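Long-range contacts in putative kinase (Chloroflexus aurantiacus, PDB 2RHM), which is of unknown function but has the fold of P-loop nucleoside triphosphate hydrolases and probably acts as a kinase, moving phosphate from a nucleoside triphosphate to another molecule: residues Pro5-Val10 against Gln78-Glu83; Leu34-Phe39 against Thr61-Leu66; Thr72-Gly77 against Thr100-Thr105; Ser84-Asp89 against Pro154-Gly159; Cys111-Asp116 against Asp166-Glu171. All blocks are in the same frame, centred on the assembly; numbering follows the deposited sequence.

Contact 1 of 5, residues Pro5-Val10 against Gln78-Glu83; sequences PALIIV and QSLIME
Ile8 grips strand 80-83 with both its backbone polar groups: its N donates to Leu80 O in an almost straight bond (2.9 Å, 177°), and its O receives Met82 N at 2.9 Å. Leu80 N reaches Ala6 O on one side of this pair, and Val10 N reaches Met82 O on the other, so the two strands are parallel and in step. Just before the second strand begins, a side chain stands in for the main chain: Ser79 OG accepts from Ala6 N at 2.9 Å. With OG set beside its own backbone N (chi1 -58°), this small serine can supply an acceptor at the strand's entry. Before the strands begin, Pro5 CB rests on Gln78 O.

The side chains alternate between two faces. On that of Leu7, Leu80 and Met82, Leu7 CD1 lies 3.8 Å from Leu80 CD1 and 3.7 Å from the selenium of Met82, a selenomethionine; helix 88-101 covers this side through Met95. Beta-branched residues, at ease in extended backbone, fill the other: Ile81 CG1 packs on Ile8 CB, its CG2 lies beside Val10 CG2 at 3.9 Å, and Leu25 of helix 18-29 packs against Ile81. Glu83, also on this face, sends its carboxylate to Ser35 and Lys18. Strand 6-12 runs on into a sequence that fits a Walker A P-loop, and its place between strands 80-83 and 105-112 in a parallel sheet of order 2-3-1-4-5 is that of P-loop kinases related to adenylate kinase.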
# COMPACT_ATOMS: atom_id res chain seq x y z
N PRO B 5 14.68 8.97 -4.86
CA PRO B 5 14.62 7.76 -4.05
C PRO B 5 14.98 6.51 -4.80
O PRO B 5 14.88 6.48 -6.03
CB PRO B 5 13.16 7.70 -3.63
CG PRO B 5 12.44 8.38 -4.71
CD PRO B 5 13.34 9.51 -5.13
N ALA B 6 15.41 5.48 -4.08
CA ALA B 6 15.71 4.20 -4.70
C ALA B 6 14.49 3.32 -4.71
O ALA B 6 13.67 3.35 -3.79
CB ALA B 6 16.85 3.48 -3.96
N LEU B 7 14.36 2.53 -5.78
CA LEU B 7 13.31 1.52 -5.86
C LEU B 7 14.03 0.19 -5.99
O LEU B 7 14.73 -0.04 -6.97
CB LEU B 7 12.39 1.76 -7.06
CG LEU B 7 11.40 0.63 -7.36
CD1 LEU B 7 10.57 0.31 -6.13
CD2 LEU B 7 10.47 0.97 -8.53
N ILE B 8 13.90 -0.66 -4.96
CA ILE B 8 14.58 -1.94 -4.92
C ILE B 8 13.59 -3.00 -5.35
O ILE B 8 12.59 -3.22 -4.67
CB ILE B 8 15.14 -2.24 -3.50
CG1 ILE B 8 16.13 -1.12 -3.11
CG2 ILE B 8 15.80 -3.61 -3.47
CD1 ILE B 8 16.27 -0.97 -1.63
N ILE B 9 13.87 -3.61 -6.50
CA ILE B 9 13.00 -4.60 -7.08
C ILE B 9 13.56 -5.98 -6.78
O ILE B 9 14.69 -6.30 -7.16
CB ILE B 9 12.87 -4.42 -8.61
CG1 ILE B 9 12.24 -3.05 -8.93
CG2 ILE B 9 12.08 -5.56 -9.26
CD1 ILE B 9 13.27 -1.98 -9.25
N VAL B 10 12.79 -6.78 -6.07
CA VAL B 10 13.14 -8.17 -5.81
C VAL B 10 12.23 -9.07 -6.60
O VAL B 10 11.02 -9.09 -6.40
CB VAL B 10 13.08 -8.53 -4.32
CG1 VAL B 10 13.59 -9.93 -4.11
CG2 VAL B 10 13.90 -7.55 -3.50
N GLN B 78 10.89 8.78 -0.35
CA GLN B 78 11.29 7.63 0.43
C GLN B 78 11.55 6.48 -0.52
O GLN B 78 10.83 6.28 -1.51
CB GLN B 78 10.19 7.27 1.44
CG GLN B 78 10.29 5.92 2.19
CD GLN B 78 11.50 5.77 3.10
OE1 GLN B 78 12.65 5.95 2.68
NE2 GLN B 78 11.25 5.42 4.35
N SER B 79 12.61 5.74 -0.22
CA SER B 79 12.96 4.55 -0.96
C SER B 79 12.09 3.38 -0.50
O SER B 79 11.49 3.40 0.59
CB SER B 79 14.44 4.23 -0.78
OG SER B 79 15.26 5.31 -1.20
N LEU B 80 12.00 2.34 -1.32
CA LEU B 80 11.15 1.21 -0.98
C LEU B 80 11.53 -0.04 -1.74
O LEU B 80 12.25 0.00 -2.73
CB LEU B 80 9.68 1.57 -1.23
CG LEU B 80 9.24 1.64 -2.68
CD1 LEU B 80 8.49 0.41 -3.01
CD2 LEU B 80 8.33 2.81 -2.94
N ILE B 81 11.03 -1.16 -1.24
CA ILE B 81 11.26 -2.47 -1.82
C ILE B 81 9.92 -2.99 -2.36
O ILE B 81 8.89 -2.95 -1.66
CB ILE B 81 11.78 -3.46 -0.77
CG1 ILE B 81 13.07 -2.95 -0.11
CG2 ILE B 81 11.96 -4.84 -1.40
CD1 ILE B 81 13.30 -3.56 1.26
N MSE B 82 9.95 -3.46 -3.60
CA MSE B 82 8.80 -4.12 -4.21
C MSE B 82 9.20 -5.56 -4.54
O MSE B 82 10.25 -5.80 -5.12
CB MSE B 82 8.32 -3.43 -5.49
CG MSE B 82 7.78 -2.01 -5.32
SE MSE B 82 7.33 -1.20 -7.05
CE MSE B 82 6.22 -2.74 -7.60
N GLU B 83 8.34 -6.50 -4.18
CA GLU B 83 8.62 -7.91 -4.41
C GLU B 83 7.46 -8.59 -5.12
O GLU B 83 6.31 -8.49 -4.68
CB GLU B 83 8.91 -8.60 -3.08
CG GLU B 83 9.13 -10.10 -3.21
CD GLU B 83 7.82 -10.90 -3.08
OE1 GLU B 83 7.13 -10.80 -2.04
OE2 GLU B 83 7.48 -11.64 -4.03

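Contact 2 of 5, residues Leu34-Phe39 against Thr61-Leu66; sequences LSKDAF and TAIMML
Leu66 and Phe39 lead an apolar contact between helix 52-75 and the point where edge strand 33-35 turns into helix 36-47. This is the outer flank of the alpha/beta sandwich of the P-loop fold. Ser35 is the N-cap of helix 36-47, its OG accepting from Ala38 N at 3.2 Å.

Phe39, in the first turn of helix 36-47, points toward helix 52-75, where Ala62, with nothing beyond CB, lets the two helices close in: Phe39 CB sits 3.8 Å from Ala62 CB. Lys36 shows why a long chain suits a boundary. Its aliphatic part lies alongside Ile63, Lys36 CD to Ile63 CG1 3.5 Å; with CG anti to the backbone N (chi1 179°) the chain runs past the isoleucine, and a bend at chi3 then turns NZ to Asn85. Leu66 divides its work between its methyls, CD2 near Lys36 N and CD1 touching Leu34 CB and lying over one face of the Phe39 ring. Met65 CB meets the ring at its edge, 3.5 Å from Phe39 CD2.

The ring also reaches the subunit boundary, where it meets the ring of His68 of the second subunit nearly at right angles. With an alanine here instead of Phe39, Leu66 CD1 would probably lose the ring face it rests on, and a gap would open between the helices. In the CH-pi contact itself, Leu66 CD1 stands 3.6 Å from the centroid of the Phe39 ring, only 13° off the normal.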
# COMPACT_ATOMS: atom_id res chain seq x y z
N LEU B 34 6.57 -3.67 -0.16
CA LEU B 34 5.31 -3.98 -0.83
C LEU B 34 5.45 -5.28 -1.59
O LEU B 34 6.28 -5.39 -2.48
CB LEU B 34 4.94 -2.84 -1.77
CG LEU B 34 5.03 -1.43 -1.20
CD1 LEU B 34 4.75 -0.46 -2.33
CD2 LEU B 34 4.06 -1.20 -0.07
N SER B 35 4.67 -6.29 -1.22
CA SER B 35 4.77 -7.63 -1.78
C SER B 35 3.46 -8.02 -2.47
O SER B 35 2.40 -7.87 -1.87
CB SER B 35 5.04 -8.63 -0.65
OG SER B 35 4.66 -9.97 -1.02
N LYS B 36 3.53 -8.53 -3.69
CA LYS B 36 2.30 -8.88 -4.41
C LYS B 36 1.50 -9.90 -3.61
O LYS B 36 0.29 -9.73 -3.40
CB LYS B 36 2.57 -9.42 -5.82
CG LYS B 36 1.29 -9.81 -6.56
CD LYS B 36 1.55 -10.51 -7.90
CE LYS B 36 2.08 -11.90 -7.74
NZ LYS B 36 2.08 -12.66 -9.04
N ASP B 37 2.15 -10.96 -3.16
CA ASP B 37 1.46 -12.03 -2.46
C ASP B 37 0.88 -11.56 -1.12
O ASP B 37 -0.24 -11.98 -0.75
CB ASP B 37 2.34 -13.26 -2.31
CG ASP B 37 2.37 -14.13 -3.57
OD1 ASP B 37 1.62 -13.90 -4.55
OD2 ASP B 37 3.14 -15.10 -3.58
N ALA B 38 1.57 -10.67 -0.42
CA ALA B 38 1.02 -10.12 0.84
C ALA B 38 -0.27 -9.33 0.57
O ALA B 38 -1.25 -9.45 1.30
CB ALA B 38 2.05 -9.25 1.56
N PHE B 39 -0.28 -8.55 -0.51
CA PHE B 39 -1.45 -7.78 -0.92
C PHE B 39 -2.60 -8.73 -1.31
O PHE B 39 -3.77 -8.49 -0.96
CB PHE B 39 -1.09 -6.86 -2.10
CG PHE B 39 -0.42 -5.56 -1.71
CD1 PHE B 39 0.48 -5.48 -0.65
CD2 PHE B 39 -0.62 -4.43 -2.47
CE1 PHE B 39 1.08 -4.26 -0.33
CE2 PHE B 39 -0.04 -3.22 -2.15
CZ PHE B 39 0.82 -3.14 -1.09
N THR B 61 -4.99 -7.40 -9.59
CA THR B 61 -5.43 -6.26 -8.79
C THR B 61 -4.35 -5.88 -7.77
O THR B 61 -4.04 -4.70 -7.59
CB THR B 61 -6.78 -6.53 -8.11
OG1 THR B 61 -7.76 -6.88 -9.09
CG2 THR B 61 -7.27 -5.29 -7.39
N ALA B 62 -3.77 -6.90 -7.13
CA ALA B 62 -2.68 -6.68 -6.18
C ALA B 62 -1.51 -5.95 -6.85
O ALA B 62 -0.93 -5.04 -6.28
CB ALA B 62 -2.22 -7.99 -5.59
N ILE B 63 -1.18 -6.34 -8.07
CA ILE B 63 -0.11 -5.68 -8.83
C ILE B 63 -0.43 -4.18 -9.04
O ILE B 63 0.42 -3.34 -8.82
CB ILE B 63 0.16 -6.38 -10.18
CG1 ILE B 63 0.84 -7.74 -9.95
CG2 ILE B 63 1.05 -5.53 -11.06
CD1 ILE B 63 0.77 -8.66 -11.15
N MSE B 64 -1.69 -3.89 -9.39
CA MSE B 64 -2.20 -2.51 -9.47
C MSE B 64 -2.04 -1.76 -8.13
O MSE B 64 -1.66 -0.59 -8.12
CB MSE B 64 -3.68 -2.50 -9.92
CG MSE B 64 -3.92 -2.90 -11.37
SE MSE B 64 -5.82 -3.30 -11.86
CE MSE B 64 -6.72 -1.98 -10.99
N MSE B 65 -2.34 -2.42 -7.01
CA MSE B 65 -2.18 -1.80 -5.69
C MSE B 65 -0.71 -1.53 -5.40
O MSE B 65 -0.35 -0.53 -4.76
CB MSE B 65 -2.75 -2.70 -4.59
CG MSE B 65 -4.21 -2.49 -4.30
SE MSE B 65 -4.56 -0.66 -3.75
CE MSE B 65 -3.40 -0.46 -2.32
N LEU B 66 0.15 -2.44 -5.84
CA LEU B 66 1.59 -2.33 -5.62
C LEU B 66 2.11 -1.03 -6.28
O LEU B 66 2.80 -0.23 -5.65
CB LEU B 66 2.29 -3.55 -6.22
CG LEU B 66 3.26 -4.30 -5.31
CD1 LEU B 66 2.56 -4.75 -4.09
CD2 LEU B 66 3.84 -5.49 -6.05

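Contact 3 of 5, residues Thr72-Gly77 against Thr100-Thr105; sequences TILQSG and TIAPFT
Gln75 and Ala102 bring their CA atoms to 5.2 Å, at the place where the last turn of helix 52-75 and the chain leaving helix 88-101 pass each other. Gly77 ends the first helix in a Schellman motif; its positive phi (93°) is one that a residue without a side chain adopts readily.

Gln75 makes the direct polar link. Its chain, extended beyond CG, reaches Ile101, and NE2 donates to Ile101 O at 3.0 Å in a nearly straight bond (169°). The acceptor lies close to the plane of the amide, whereas the nitrogen stands well above the plane of the Ile101 carbonyl, 56° out of it. Glutamine suits the spot, for its CG can rest on Ala102 CB while its amide serves a carbonyl at a helix end, where backbone donors run short.

Both segments belong to the turns at the N-terminal edge of the parallel sheet of the P-loop fold, each leading from a helix into the next strand, 80-83 in one case and 105-112 in the other. A water bridges these turns, donating to Leu74 O at 2.8 Å and to Pro103 O at 2.7 Å; Leu74 O also takes Gly77 N, so two donors hold it.

The remaining packing is apolar. Leu74 CB touches Ala102 CB at 3.8 Å, a closeness that the small alanine allows. At the end of the side chain, Leu74 CD1 comes obliquely to Phe104 CD2 at 3.9 Å. The Phe104 ring, buried beside Leu98, meets the ring of His99 edge-to-face, and Leu74 also touches Leu80 and Pro5.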
# COMPACT_ATOMS: atom_id res chain seq x y z
N THR B 72 3.00 6.82 -4.34
CA THR B 72 2.88 7.83 -3.29
C THR B 72 4.09 7.81 -2.34
O THR B 72 4.47 8.84 -1.82
CB THR B 72 1.53 7.75 -2.54
OG1 THR B 72 1.37 8.93 -1.73
CG2 THR B 72 1.43 6.49 -1.67
N ILE B 73 4.69 6.64 -2.12
CA ILE B 73 5.89 6.54 -1.28
C ILE B 73 7.08 7.20 -1.97
O ILE B 73 7.81 8.01 -1.37
CB ILE B 73 6.21 5.06 -0.95
CG1 ILE B 73 5.08 4.46 -0.11
CG2 ILE B 73 7.52 4.93 -0.21
CD1 ILE B 73 5.21 3.02 0.13
N LEU B 74 7.26 6.87 -3.24
CA LEU B 74 8.35 7.47 -4.03
C LEU B 74 8.21 8.98 -4.17
O LEU B 74 9.22 9.71 -4.11
CB LEU B 74 8.44 6.80 -5.40
CG LEU B 74 8.92 5.34 -5.39
CD1 LEU B 74 8.80 4.71 -6.76
CD2 LEU B 74 10.37 5.24 -4.91
N GLN B 75 6.97 9.45 -4.35
CA GLN B 75 6.70 10.89 -4.47
C GLN B 75 7.07 11.66 -3.19
O GLN B 75 7.39 12.84 -3.26
CB GLN B 75 5.25 11.12 -4.85
CG GLN B 75 4.96 10.78 -6.32
CD GLN B 75 3.46 10.66 -6.66
OE1 GLN B 75 2.60 10.64 -5.78
NE2 GLN B 75 3.17 10.59 -7.95
N SER B 76 7.05 10.99 -2.04
CA SER B 76 7.45 11.61 -0.76
C SER B 76 8.98 11.63 -0.58
O SER B 76 9.49 12.23 0.37
CB SER B 76 6.82 10.86 0.42
OG SER B 76 7.52 9.66 0.70
N GLY B 77 9.70 10.96 -1.47
CA GLY B 77 11.17 10.92 -1.45
C GLY B 77 11.75 9.75 -0.70
O GLY B 77 12.96 9.69 -0.47
N THR B 100 7.69 7.97 -14.64
CA THR B 100 7.17 9.24 -15.14
C THR B 100 6.48 10.07 -14.05
O THR B 100 6.61 11.29 -14.03
CB THR B 100 6.18 8.98 -16.30
OG1 THR B 100 6.90 8.35 -17.37
CG2 THR B 100 5.56 10.24 -16.80
N ILE B 101 5.75 9.43 -13.14
CA ILE B 101 5.06 10.17 -12.08
C ILE B 101 5.79 10.19 -10.73
O ILE B 101 5.48 11.00 -9.85
CB ILE B 101 3.61 9.65 -11.89
CG1 ILE B 101 3.58 8.20 -11.40
CG2 ILE B 101 2.82 9.82 -13.19
CD1 ILE B 101 2.24 7.80 -10.84
N ALA B 102 6.76 9.31 -10.58
CA ALA B 102 7.45 9.14 -9.32
C ALA B 102 8.85 8.62 -9.60
O ALA B 102 9.09 7.42 -9.48
CB ALA B 102 6.66 8.15 -8.49
N PRO B 103 9.76 9.52 -10.02
CA PRO B 103 11.12 9.13 -10.37
C PRO B 103 11.86 8.35 -9.28
O PRO B 103 11.75 8.66 -8.10
CB PRO B 103 11.81 10.47 -10.67
CG PRO B 103 10.90 11.51 -10.23
CD PRO B 103 9.54 10.95 -10.26
N PHE B 104 12.61 7.35 -9.71
CA PHE B 104 13.33 6.46 -8.82
C PHE B 104 14.57 6.00 -9.53
O PHE B 104 14.67 6.08 -10.75
CB PHE B 104 12.48 5.23 -8.44
CG PHE B 104 12.01 4.41 -9.63
CD1 PHE B 104 12.84 3.46 -10.20
CD2 PHE B 104 10.73 4.55 -10.14
CE1 PHE B 104 12.43 2.74 -11.32
CE2 PHE B 104 10.32 3.83 -11.25
CZ PHE B 104 11.14 2.91 -11.82
N THR B 105 15.51 5.52 -8.73
CA THR B 105 16.72 4.89 -9.19
C THR B 105 16.60 3.40 -8.88
O THR B 105 16.55 3.03 -7.70
CB THR B 105 17.94 5.45 -8.45
OG1 THR B 105 18.06 6.85 -8.70
CG2 THR B 105 19.19 4.78 -8.92
O HOH W 1 10.13 10.39 -6.72

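Contact 4 of 5, residues Ser84-Asp89 against Pro154-Gly159; sequences SNFRVD and PPLPLG
Leu156 CG lies anti to its carbonyl carbon (chi1 -59°), and the extended chi2 spreads the two methyls over the start of helix 88-101 and the residues leading into it: CD1 meets Phe86 CB at 3.8 Å, CD2 meets Val88 CA at 3.7 Å. Val88 has CG1 anti to the backbone N (chi1 168°), which sends CG1 to the ring of Pro157, the centre of an inverse gamma turn, and CG2 to the backbone of Pro154 and Pro155. There CG2 fits snugly, 3.2 Å from Pro155 O. A branched valine thus spans three residues of a proline-rich loop, and the prolines give it a stiff surface of ring carbons and carbonyl oxygens.

In the P-loop fold, 84-89 leaves the C-terminal end of strand 80-83. Phe86 and Leu156 cross at about a right angle. The phenyl ring leads away from the loop, with Ser84 CB over the centre of one face and Ile9 and Met95 among its neighbours. Arg87 holds the N-cap position, yet its guanidinium grips Asp89 side-on through NE and NH2.

The polar links between the two segments pass through water. One molecule donates to Phe86 O at 2.8 Å and to Pro154 O at 2.9 Å; a second accepts from Val88 N at 3.0 Å and donates to Pro154 O as well. Pro154 O therefore takes two water protons, and an N-H of the first helical turn finds its acceptor in solvent. Leucine and valine thus lay the loop over the helix start, and waters rather than direct bonds join it there.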
# COMPACT_ATOMS: atom_id res chain seq x y z
N SER B 84 7.78 -9.26 -6.22
CA SER B 84 6.81 -10.06 -6.97
C SER B 84 7.56 -10.94 -7.96
O SER B 84 8.77 -10.79 -8.13
CB SER B 84 5.87 -9.15 -7.75
OG SER B 84 4.80 -9.91 -8.31
N ASN B 85 6.85 -11.85 -8.61
CA ASN B 85 7.42 -12.55 -9.75
C ASN B 85 7.12 -11.68 -10.98
O ASN B 85 6.22 -11.96 -11.76
CB ASN B 85 6.90 -13.99 -9.87
CG ASN B 85 5.40 -14.09 -9.96
OD1 ASN B 85 4.66 -13.38 -9.26
ND2 ASN B 85 4.92 -15.03 -10.79
N PHE B 86 7.89 -10.61 -11.13
CA PHE B 86 7.63 -9.62 -12.18
C PHE B 86 7.80 -10.20 -13.59
O PHE B 86 8.67 -11.06 -13.84
CB PHE B 86 8.54 -8.41 -12.03
CG PHE B 86 8.27 -7.59 -10.81
CD1 PHE B 86 7.21 -6.69 -10.79
CD2 PHE B 86 9.07 -7.69 -9.68
CE1 PHE B 86 6.97 -5.90 -9.68
CE2 PHE B 86 8.83 -6.91 -8.57
CZ PHE B 86 7.78 -6.03 -8.56
N ARG B 87 6.98 -9.70 -14.51
CA ARG B 87 6.98 -10.16 -15.90
C ARG B 87 7.51 -9.06 -16.79
O ARG B 87 6.98 -7.95 -16.77
CB ARG B 87 5.57 -10.43 -16.37
CG ARG B 87 4.90 -11.61 -15.77
CD ARG B 87 3.52 -11.74 -16.37
NE ARG B 87 3.58 -12.12 -17.78
CZ ARG B 87 3.82 -13.35 -18.22
NH1 ARG B 87 4.01 -14.36 -17.37
NH2 ARG B 87 3.86 -13.59 -19.52
N VAL B 88 8.53 -9.36 -17.58
CA VAL B 88 9.10 -8.37 -18.48
C VAL B 88 8.05 -7.81 -19.43
O VAL B 88 8.00 -6.60 -19.69
CB VAL B 88 10.26 -8.97 -19.30
CG1 VAL B 88 10.67 -8.04 -20.43
CG2 VAL B 88 11.46 -9.26 -18.41
N ASP B 89 7.20 -8.69 -19.96
CA ASP B 89 6.28 -8.27 -20.99
C ASP B 89 5.27 -7.21 -20.55
O ASP B 89 4.90 -6.37 -21.37
CB ASP B 89 5.56 -9.46 -21.64
CG ASP B 89 4.66 -10.24 -20.68
OD1 ASP B 89 4.64 -10.01 -19.46
OD2 ASP B 89 3.97 -11.15 -21.19
N PRO B 154 13.40 -14.03 -16.30
CA PRO B 154 14.10 -12.89 -16.87
C PRO B 154 13.94 -11.63 -16.01
O PRO B 154 12.84 -11.32 -15.56
CB PRO B 154 13.42 -12.71 -18.23
CG PRO B 154 12.80 -14.06 -18.52
CD PRO B 154 12.31 -14.49 -17.17
N PRO B 155 15.03 -10.88 -15.79
CA PRO B 155 14.92 -9.70 -14.96
C PRO B 155 14.28 -8.54 -15.73
O PRO B 155 14.26 -8.55 -16.97
CB PRO B 155 16.37 -9.38 -14.61
CG PRO B 155 17.17 -9.93 -15.71
CD PRO B 155 16.40 -11.06 -16.31
N LEU B 156 13.80 -7.51 -15.01
CA LEU B 156 13.22 -6.38 -15.72
C LEU B 156 14.35 -5.53 -16.31
O LEU B 156 15.34 -5.27 -15.65
CB LEU B 156 12.32 -5.53 -14.85
CG LEU B 156 11.13 -6.24 -14.21
CD1 LEU B 156 10.32 -5.30 -13.36
CD2 LEU B 156 10.26 -6.88 -15.28
N PRO B 157 14.18 -5.08 -17.55
CA PRO B 157 15.24 -4.30 -18.17
C PRO B 157 15.19 -2.81 -17.77
O PRO B 157 14.93 -1.94 -18.61
CB PRO B 157 14.95 -4.47 -19.66
CG PRO B 157 13.52 -4.64 -19.74
CD PRO B 157 13.04 -5.27 -18.46
N LEU B 158 15.48 -2.52 -16.50
CA LEU B 158 15.29 -1.19 -15.92
C LEU B 158 16.54 -0.33 -15.93
O LEU B 158 16.48 0.88 -15.68
CB LEU B 158 14.86 -1.36 -14.45
CG LEU B 158 13.59 -2.15 -14.17
CD1 LEU B 158 13.33 -2.19 -12.69
CD2 LEU B 158 12.41 -1.55 -14.91
N GLY B 159 17.68 -0.93 -16.25
CA GLY B 159 18.92 -0.25 -16.09
C GLY B 159 19.25 -0.39 -14.62
O GLY B 159 18.48 -0.93 -13.83
O HOH W 2 11.31 -10.45 -13.31
O HOH W 3 10.17 -11.80 -16.96

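Contact 5 of 5, residues Cys111-Asp116 against Asp166-Glu171; sequences CVASGD and DTTFPE
The carboxylate of Asp166 lies between Val112 and Thr168, and its OD1 takes two donors from the threonine. Thr168 OG1 uses the syn lone pair of Asp166 OD1 in a short bond of 2.5 Å. Thr168 N meets Asp166 OD1 nearly along the C-O direction at 3.0 Å, closing an Asx turn, the place for a short acidic side chain that can fold back on its own backbone. On the side of Val112, CG2 touches Asp166 CB at 3.8 Å. The other flat group, the Phe169 ring, carries Thr168 CG2 over one face, offset toward the rim.

Strands 105-112 and 162-166 are parallel neighbours at one side of the sheet, and here they reach their C-terminal ends, the side on which P-loop proteins bind nucleotide. Val112 pairs with Asp166 as the last bridge, and Thr167 N donates to Val112 O in a nearly straight bond (2.9 Å, 167°). Thr167 OG1 is hydrogen-bonded to Thr16 O, in the probable Walker A loop.

Beyond the bridge Thr168 takes over the pairing. Its OG1, set beside the backbone N (chi1 -62°), accepts from Ser114 N at 3.0 Å while giving its proton to Asp166. A valine in its place would probably leave Ser114 N without this acceptor and Asp166 OD1 with one donor fewer, so that the turn is held to Ser114 less firmly. Thr168 CG2 packs at 3.6 Å on Ser114 OG, the hydroxyl that caps helix 115-127 through Val117 N.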
# COMPACT_ATOMS: atom_id res chain seq x y z
N CYS B 111 16.12 -13.64 -7.70
CA CYS B 111 16.34 -14.90 -7.02
C CYS B 111 16.11 -16.04 -7.97
O CYS B 111 15.21 -15.97 -8.79
CB CYS B 111 15.39 -15.04 -5.84
SG CYS B 111 15.61 -13.75 -4.63
N VAL B 112 16.93 -17.08 -7.86
CA VAL B 112 16.82 -18.25 -8.72
C VAL B 112 17.10 -19.49 -7.86
O VAL B 112 17.66 -19.39 -6.78
CB VAL B 112 17.82 -18.18 -9.91
CG1 VAL B 112 17.55 -16.95 -10.80
CG2 VAL B 112 19.26 -18.18 -9.42
N ALA B 113 16.66 -20.65 -8.32
CA ALA B 113 17.00 -21.93 -7.67
C ALA B 113 16.72 -23.07 -8.61
O ALA B 113 15.99 -22.92 -9.59
CB ALA B 113 16.25 -22.11 -6.39
N SER B 114 17.26 -24.23 -8.27
CA SER B 114 17.12 -25.41 -9.13
C SER B 114 15.68 -25.87 -9.13
O SER B 114 14.95 -25.67 -8.15
CB SER B 114 18.07 -26.54 -8.68
OG SER B 114 17.65 -27.14 -7.46
N GLY B 115 15.27 -26.45 -10.26
CA GLY B 115 13.91 -26.98 -10.40
C GLY B 115 13.56 -27.97 -9.30
O GLY B 115 12.48 -27.89 -8.73
N ASP B 116 14.46 -28.89 -8.99
CA ASP B 116 14.23 -29.86 -7.93
C ASP B 116 13.97 -29.18 -6.59
O ASP B 116 13.05 -29.55 -5.87
CB ASP B 116 15.41 -30.82 -7.78
CG ASP B 116 15.48 -31.85 -8.90
OD1 ASP B 116 14.50 -31.98 -9.68
OD2 ASP B 116 16.52 -32.53 -8.99
N ASP B 166 21.29 -17.21 -6.06
CA ASP B 166 20.89 -18.60 -6.18
C ASP B 166 20.71 -19.18 -4.78
O ASP B 166 21.67 -19.28 -3.99
CB ASP B 166 21.93 -19.38 -7.00
CG ASP B 166 21.43 -20.77 -7.43
OD1 ASP B 166 20.63 -21.41 -6.71
OD2 ASP B 166 21.87 -21.23 -8.51
N THR B 167 19.47 -19.53 -4.46
CA THR B 167 19.13 -20.06 -3.14
C THR B 167 18.98 -21.58 -3.10
O THR B 167 18.40 -22.12 -2.16
CB THR B 167 17.81 -19.45 -2.63
OG1 THR B 167 16.75 -19.89 -3.47
CG2 THR B 167 17.90 -17.93 -2.59
N THR B 168 19.49 -22.26 -4.12
CA THR B 168 19.43 -23.72 -4.17
C THR B 168 19.97 -24.34 -2.88
O THR B 168 19.38 -25.28 -2.33
CB THR B 168 20.25 -24.25 -5.35
OG1 THR B 168 19.70 -23.75 -6.58
CG2 THR B 168 20.23 -25.77 -5.38
N PHE B 169 21.11 -23.81 -2.42
CA PHE B 169 21.73 -24.24 -1.16
C PHE B 169 21.74 -23.06 -0.19
O PHE B 169 22.68 -22.26 -0.19
CB PHE B 169 23.13 -24.76 -1.44
CG PHE B 169 23.15 -25.86 -2.46
CD1 PHE B 169 22.70 -27.12 -2.13
CD2 PHE B 169 23.60 -25.62 -3.75
CE1 PHE B 169 22.69 -28.14 -3.08
CE2 PHE B 169 23.59 -26.62 -4.69
CZ PHE B 169 23.14 -27.89 -4.36
N PRO B 170 20.68 -22.93 0.64
CA PRO B 170 20.49 -21.79 1.53
C PRO B 170 21.64 -21.51 2.50
O PRO B 170 21.88 -20.35 2.84
CB PRO B 170 19.23 -22.16 2.32
CG PRO B 170 18.53 -23.13 1.48
CD PRO B 170 19.57 -23.90 0.77
N GLU B 171 22.33 -22.57 2.95
CA GLU B 171 23.46 -22.43 3.85
C GLU B 171 24.58 -21.56 3.28
O GLU B 171 25.35 -20.97 4.02
CB GLU B 171 24.04 -23.81 4.19

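Contact 1 lies in the middle of the parallel sheet; contacts 2, 3 and 4 touch it, while contact 5 lies about 23 Å away, centre to centre. Contact 2, which comes inside contact 1 along the chain, meets it through edge strand 33-35, their centres about 14 Å apart. Contact 3, about 10 Å from contact 1 between centres, joins turns at the N-terminal ends of the strands and shares helix 52-75 with contact 2; both meet the second subunit. Along the chain contact 3 crosses contacts 1 and 4, with which it shares helix 88-101 in the latter case, and contact 4 crosses contact 5. Contacts 1 and 5 touch the probable P-loop, and contacts 2 and 4 lie near it.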